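PDB 5I2U: cellulase from Soil metagenome, which probably hydrolyses the beta-1,4-glucosidic bonds of cellulose as a halotolerant member of glycoside hydrolase family 5. Local coordinates for residues V54-L66 with C85-N99. Numbering follows the deposited sequence.
Sequences VVLRGASLGWHNL and CTVVRAAMGLEIEDN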
loop_
_atom_site.group_PDB
_atom_site.type_symbol
_atom_site.label_atom_id
_atom_site.label_comp_id
_atom_site.label_asym_id
_atom_site.label_seq_id
_atom_site.Cartn_x
_atom_site.Cartn_y
_atom_site.Cartn_z
ATOM N N VAL A 54 -10.236 -12.207 -2.796
ATOM C CA VAL A 54 -10.389 -10.798 -3.118
ATOM C C VAL A 54 -9.059 -10.349 -3.701
ATOM O O VAL A 54 -7.985 -10.717 -3.208
ATOM C CB VAL A 54 -10.735 -9.946 -1.869
ATOM C CG1 VAL A 54 -10.821 -8.462 -2.218
ATOM C CG2 VAL A 54 -12.045 -10.403 -1.259
ATOM N N VAL A 55 -9.155 -9.556 -4.757
ATOM C CA VAL A 55 -8.020 -8.873 -5.347
ATOM C C VAL A 55 -8.358 -7.377 -5.297
ATOM O O VAL A 55 -9.305 -6.927 -5.951
ATOM C CB VAL A 55 -7.784 -9.337 -6.793
ATOM C CG1 VAL A 55 -6.554 -8.664 -7.373
ATOM C CG2 VAL A 55 -7.639 -10.851 -6.836
ATOM N N LEU A 56 -7.597 -6.628 -4.503
ATOM C CA LEU A 56 -7.739 -5.188 -4.455
ATOM C C LEU A 56 -6.783 -4.537 -5.459
ATOM O O LEU A 56 -5.622 -4.954 -5.600
ATOM C CB LEU A 56 -7.468 -4.671 -3.052
ATOM C CG LEU A 56 -8.402 -5.216 -1.965
ATOM C CD1 LEU A 56 -7.911 -4.778 -0.603
ATOM C CD2 LEU A 56 -9.848 -4.785 -2.176
ATOM N N ARG A 57 -7.300 -3.547 -6.180
ATOM C CA ARG A 57 -6.516 -2.742 -7.117
ATOM C C ARG A 57 -6.798 -1.281 -6.850
ATOM O O ARG A 57 -7.953 -0.874 -6.788
ATOM C CB ARG A 57 -6.906 -3.064 -8.551
ATOM C CG ARG A 57 -6.611 -4.496 -8.971
ATOM C CD ARG A 57 -7.890 -5.116 -9.455
ATOM N NE ARG A 57 -7.770 -6.510 -9.847
ATOM C CZ ARG A 57 -8.807 -7.336 -9.966
ATOM N NH1 ARG A 57 -10.054 -6.907 -9.749
ATOM N NH2 ARG A 57 -8.599 -8.605 -10.315
ATOM N N GLY A 58 -5.739 -0.499 -6.664
ATOM C CA GLY A 58 -5.891 0.933 -6.433
ATOM C C GLY A 58 -4.601 1.732 -6.524
ATOM O O GLY A 58 -3.656 1.332 -7.206
ATOM N N ALA A 59 -4.582 2.859 -5.825
ATOM C CA ALA A 59 -3.515 3.841 -5.935
ATOM C C ALA A 59 -3.115 4.396 -4.560
ATOM O O ALA A 59 -3.955 4.551 -3.690
ATOM C CB ALA A 59 -3.960 4.963 -6.851
ATOM N N SER A 60 -1.818 4.665 -4.393
ATOM C CA SER A 60 -1.271 5.274 -3.190
ATOM C C SER A 60 -1.077 6.768 -3.376
ATOM O O SER A 60 -0.553 7.211 -4.399
ATOM C CB SER A 60 0.075 4.660 -2.850
ATOM O OG SER A 60 0.563 5.141 -1.606
ATOM N N LEU A 61 -1.510 7.542 -2.379
ATOM C CA LEU A 61 -1.098 8.942 -2.277
ATOM C C LEU A 61 0.387 8.882 -1.987
ATOM O O LEU A 61 0.887 7.863 -1.497
ATOM C CB LEU A 61 -1.834 9.672 -1.158
ATOM C CG LEU A 61 -3.366 9.683 -1.244
ATOM C CD1 LEU A 61 -3.989 10.358 -0.035
ATOM C CD2 LEU A 61 -3.846 10.371 -2.515
ATOM N N GLY A 62 1.114 9.927 -2.354
ATOM C CA GLY A 62 2.540 9.973 -2.064
ATOM C C GLY A 62 2.768 10.443 -0.632
ATOM O O GLY A 62 1.830 10.832 0.069
ATOM N N TRP A 63 4.027 10.409 -0.210
ATOM C CA TRP A 63 4.470 10.992 1.058
ATOM C C TRP A 63 3.580 12.181 1.427
ATOM O O TRP A 63 3.555 13.163 0.692
ATOM C CB TRP A 63 5.904 11.519 0.949
ATOM C CG TRP A 63 6.943 10.549 0.568
ATOM C CD1 TRP A 63 7.208 10.076 -0.682
ATOM C CD2 TRP A 63 7.924 9.966 1.428
ATOM N NE1 TRP A 63 8.260 9.197 -0.651
ATOM C CE2 TRP A 63 8.722 9.117 0.635
ATOM C CE3 TRP A 63 8.187 10.056 2.796
ATOM C CZ2 TRP A 63 9.783 8.380 1.157
ATOM C CZ3 TRP A 63 9.228 9.302 3.324
ATOM C CH2 TRP A 63 10.018 8.474 2.499
ATOM N N HIS A 64 2.828 12.091 2.522
ATOM C CA HIS A 64 1.929 13.201 2.919
ATOM C C HIS A 64 2.698 14.516 3.109
ATOM O O HIS A 64 2.185 15.578 2.813
ATOM C CB HIS A 64 1.128 12.874 4.204
ATOM C CG HIS A 64 1.851 13.229 5.466
ATOM N ND1 HIS A 64 2.776 12.396 6.046
ATOM C CD2 HIS A 64 1.821 14.346 6.233
ATOM C CE1 HIS A 64 3.282 12.972 7.119
ATOM N NE2 HIS A 64 2.721 14.158 7.254
ATOM N N ASN A 65 3.926 14.425 3.614
ATOM C CA ASN A 65 4.759 15.611 3.844
ATOM C C ASN A 65 5.294 16.290 2.558
ATOM O O ASN A 65 5.812 17.416 2.637
ATOM C CB ASN A 65 5.873 15.354 4.881
ATOM C CG ASN A 65 6.663 14.069 4.637
ATOM O OD1 ASN A 65 6.112 13.063 4.217
ATOM N ND2 ASN A 65 7.951 14.088 4.976
ATOM N N LEU A 66 5.123 15.633 1.398
ATOM C CA LEU A 66 5.476 16.189 0.101
ATOM C C LEU A 66 4.290 16.648 -0.731
ATOM O O LEU A 66 4.359 17.685 -1.384
ATOM C CB LEU A 66 6.293 15.188 -0.691
ATOM C CG LEU A 66 7.603 14.761 -0.051
ATOM C CD1 LEU A 66 8.431 13.977 -1.044
ATOM C CD2 LEU A 66 8.390 15.961 0.463
ATOM N N CYS A 85 -10.758 2.696 -7.881
ATOM C CA CYS A 85 -9.927 2.149 -6.822
ATOM C C CYS A 85 -10.816 1.429 -5.808
ATOM O O CYS A 85 -11.857 1.955 -5.382
ATOM C CB CYS A 85 -9.105 3.236 -6.122
ATOM S SG CYS A 85 -7.885 4.053 -7.180
ATOM N N THR A 86 -10.427 0.200 -5.487
ATOM C CA THR A 86 -11.026 -0.572 -4.406
ATOM C C THR A 86 -10.185 -0.470 -3.151
ATOM O O THR A 86 -10.619 -0.908 -2.076
ATOM C CB THR A 86 -11.206 -2.056 -4.810
ATOM O OG1 THR A 86 -9.987 -2.577 -5.380
ATOM C CG2 THR A 86 -12.326 -2.177 -5.831
ATOM N N VAL A 87 -8.968 0.070 -3.293
ATOM C CA VAL A 87 -8.115 0.379 -2.172
ATOM C C VAL A 87 -7.424 1.738 -2.395
ATOM O O VAL A 87 -7.152 2.125 -3.522
ATOM C CB VAL A 87 -7.086 -0.762 -1.912
ATOM C CG1 VAL A 87 -6.053 -0.862 -3.023
ATOM C CG2 VAL A 87 -6.399 -0.582 -0.562
ATOM N N VAL A 88 -7.167 2.447 -1.298
ATOM C CA VAL A 88 -6.381 3.683 -1.299
ATOM C C VAL A 88 -5.349 3.607 -0.194
ATOM O O VAL A 88 -5.634 3.128 0.892
ATOM C CB VAL A 88 -7.255 4.944 -1.154
ATOM C CG1 VAL A 88 -8.049 5.104 -2.425
ATOM C CG2 VAL A 88 -8.192 4.860 0.041
ATOM N N ARG A 89 -4.134 4.041 -0.482
ATOM C CA ARG A 89 -3.053 3.951 0.502
ATOM C C ARG A 89 -2.670 5.342 0.935
ATOM O O ARG A 89 -2.477 6.232 0.089
ATOM C CB ARG A 89 -1.869 3.183 -0.096
ATOM C CG ARG A 89 -0.637 3.007 0.781
ATOM C CD ARG A 89 0.303 2.058 0.043
ATOM N NE ARG A 89 1.593 1.741 0.670
ATOM C CZ ARG A 89 2.795 2.202 0.302
ATOM N NH1 ARG A 89 2.938 3.125 -0.659
ATOM N NH2 ARG A 89 3.877 1.759 0.932
ATOM N N ALA A 90 -2.604 5.519 2.251
ATOM C CA ALA A 90 -2.203 6.770 2.878
ATOM C C ALA A 90 -0.756 6.636 3.334
ATOM O O ALA A 90 -0.465 5.918 4.293
ATOM C CB ALA A 90 -3.119 7.090 4.060
ATOM N N ALA A 91 0.142 7.334 2.645
ATOM C CA ALA A 91 1.561 7.211 2.906
ATOM C C ALA A 91 2.000 8.267 3.913
ATOM O O ALA A 91 2.388 9.379 3.539
ATOM C CB ALA A 91 2.349 7.319 1.604
ATOM N N MET A 92 1.962 7.898 5.193
ATOM C CA MET A 92 2.383 8.793 6.260
ATOM C C MET A 92 3.894 8.762 6.399
ATOM O O MET A 92 4.459 7.866 7.013
ATOM C CB MET A 92 1.701 8.440 7.582
ATOM C CG MET A 92 1.852 9.540 8.620
ATOM S SD MET A 92 1.213 9.061 10.235
ATOM C CE MET A 92 2.489 7.931 10.786
ATOM N N GLY A 93 4.537 9.735 5.762
ATOM C CA GLY A 93 5.969 9.961 5.832
ATOM C C GLY A 93 6.566 10.012 7.210
ATOM O O GLY A 93 6.121 10.793 8.058
ATOM N N LEU A 94 7.572 9.163 7.419
ATOM C CA LEU A 94 8.406 9.192 8.622
ATOM C C LEU A 94 9.818 9.718 8.340
ATOM O O LEU A 94 10.655 9.687 9.220
ATOM C CB LEU A 94 8.460 7.790 9.259
ATOM C CG LEU A 94 7.405 7.402 10.314
ATOM C CD1 LEU A 94 7.644 7.979 11.703
ATOM C CD2 LEU A 94 6.005 7.713 9.796
ATOM N N GLU A 95 10.072 10.155 7.104
ATOM C CA GLU A 95 11.369 10.663 6.661
ATOM C C GLU A 95 11.091 11.936 5.888
ATOM O O GLU A 95 9.944 12.195 5.524
ATOM C CB GLU A 95 12.119 9.674 5.725
ATOM C CG GLU A 95 11.911 8.194 6.000
ATOM C CD GLU A 95 12.570 7.677 7.267
ATOM O OE1 GLU A 95 13.036 8.469 8.105
ATOM O OE2 GLU A 95 12.655 6.441 7.408
ATOM N N ILE A 96 12.148 12.709 5.628
ATOM C CA ILE A 96 12.060 13.983 4.905
ATOM C C ILE A 96 11.393 15.015 5.838
ATOM O O ILE A 96 10.713 14.646 6.800
ATOM C CB ILE A 96 11.327 13.858 3.524
ATOM C CG1 ILE A 96 11.927 12.714 2.682
ATOM C CG2 ILE A 96 11.404 15.164 2.735
ATOM C CD1 ILE A 96 11.067 12.259 1.514
ATOM N N GLU A 97 11.676 16.292 5.587
ATOM C CA GLU A 97 11.197 17.411 6.389
ATOM C C GLU A 97 9.688 17.337 6.603
ATOM O O GLU A 97 8.944 16.950 5.704
ATOM C CB GLU A 97 11.543 18.747 5.694
ATOM C CG GLU A 97 13.006 19.200 5.784
ATOM C CD GLU A 97 13.934 18.578 4.748
ATOM O OE1 GLU A 97 13.639 17.488 4.218
ATOM O OE2 GLU A 97 14.986 19.180 4.455
ATOM N N ASP A 98 9.250 17.710 7.802
ATOM C CA ASP A 98 7.821 17.798 8.171
ATOM C C ASP A 98 7.088 16.431 8.320
ATOM O O ASP A 98 5.855 16.354 8.275
ATOM C CB ASP A 98 7.088 18.733 7.184
ATOM C CG ASP A 98 6.059 19.607 7.852
ATOM O OD1 ASP A 98 6.162 19.842 9.081
ATOM O OD2 ASP A 98 5.118 20.048 7.137
ATOM N N ASN A 99 7.860 15.375 8.539
ATOM C CA ASN A 99 7.345 14.016 8.775
ATOM C C ASN A 99 6.617 13.857 10.109
ATOM O O ASN A 99 6.545 14.798 10.896
ATOM C CB ASN A 99 8.503 13.021 8.706
ATOM C CG ASN A 99 9.497 13.216 9.836
ATOM O OD1 ASN A 99 9.195 12.928 10.988
ATOM N ND2 ASN A 99 10.685 13.712 9.512
HETATM O O HOH W 1 8.598 18.119 3.311
HETATM O O HOH W 2 4.982 19.801 4.191
#
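With CG set between its own backbone N and carbonyl carbon (chi1 48°), Asn65 turns its amide into the loop after strand 87-93, while Arg89, its CG anti to the backbone N (chi1 179°) and its chain extended as far as NE, runs alongside Ser60. Together these two side chains illustrate how neighbouring parallel strands are joined along their length and again beyond their ends. Asn65 ND2 gives one hydrogen to Glu95 O at 2.8 Å and the other to Glu97 O at 3.1 Å; both acceptors lie near the amide plane, although the donor stands well above the carbonyl plane of Glu97. Two waters reinforce the clasp, linking Asn65 O to Glu97 O and to the carboxylate of Asp98. A leucine in place of Asn65 would probably leave the Glu95 and Glu97 carbonyls without this shared donor and weaken the tie between the two loops. Beside it, Ile96 lays CD1 over one face of Trp63, 3.7 Å from the centroid of the six-membered ring, a CH-pi contact almost on the ring normal, and its CG2 meets Leu66. His64 N bonds to Ala91 O at 2.9 Å, nearly along the C=O axis, and its ND1 receives a weak bond from Gly93 N.

Further back, Arg89 N reaches Ala59 O and Leu61 N reaches Arg89 O, the parallel-strand ladder, while Arg89 NH1 bonds to Ser60 OG at 3.3 Å. The same NH1 also forms a salt bridge to Glu250, while NE and NH2 do so with Glu159 and Asp128. Just ahead of strand 87-93, Thr86 pairs reciprocally with Arg57: its OG1 accepts Arg57 N and its N donates to Arg57 O, both at 3.0 Å. With helix 73-81 between them, strands 57-61 and 87-93 form the first beta-alpha-beta unit of an eight-stranded TIM barrel, the fold of family 5 glycoside hydrolases.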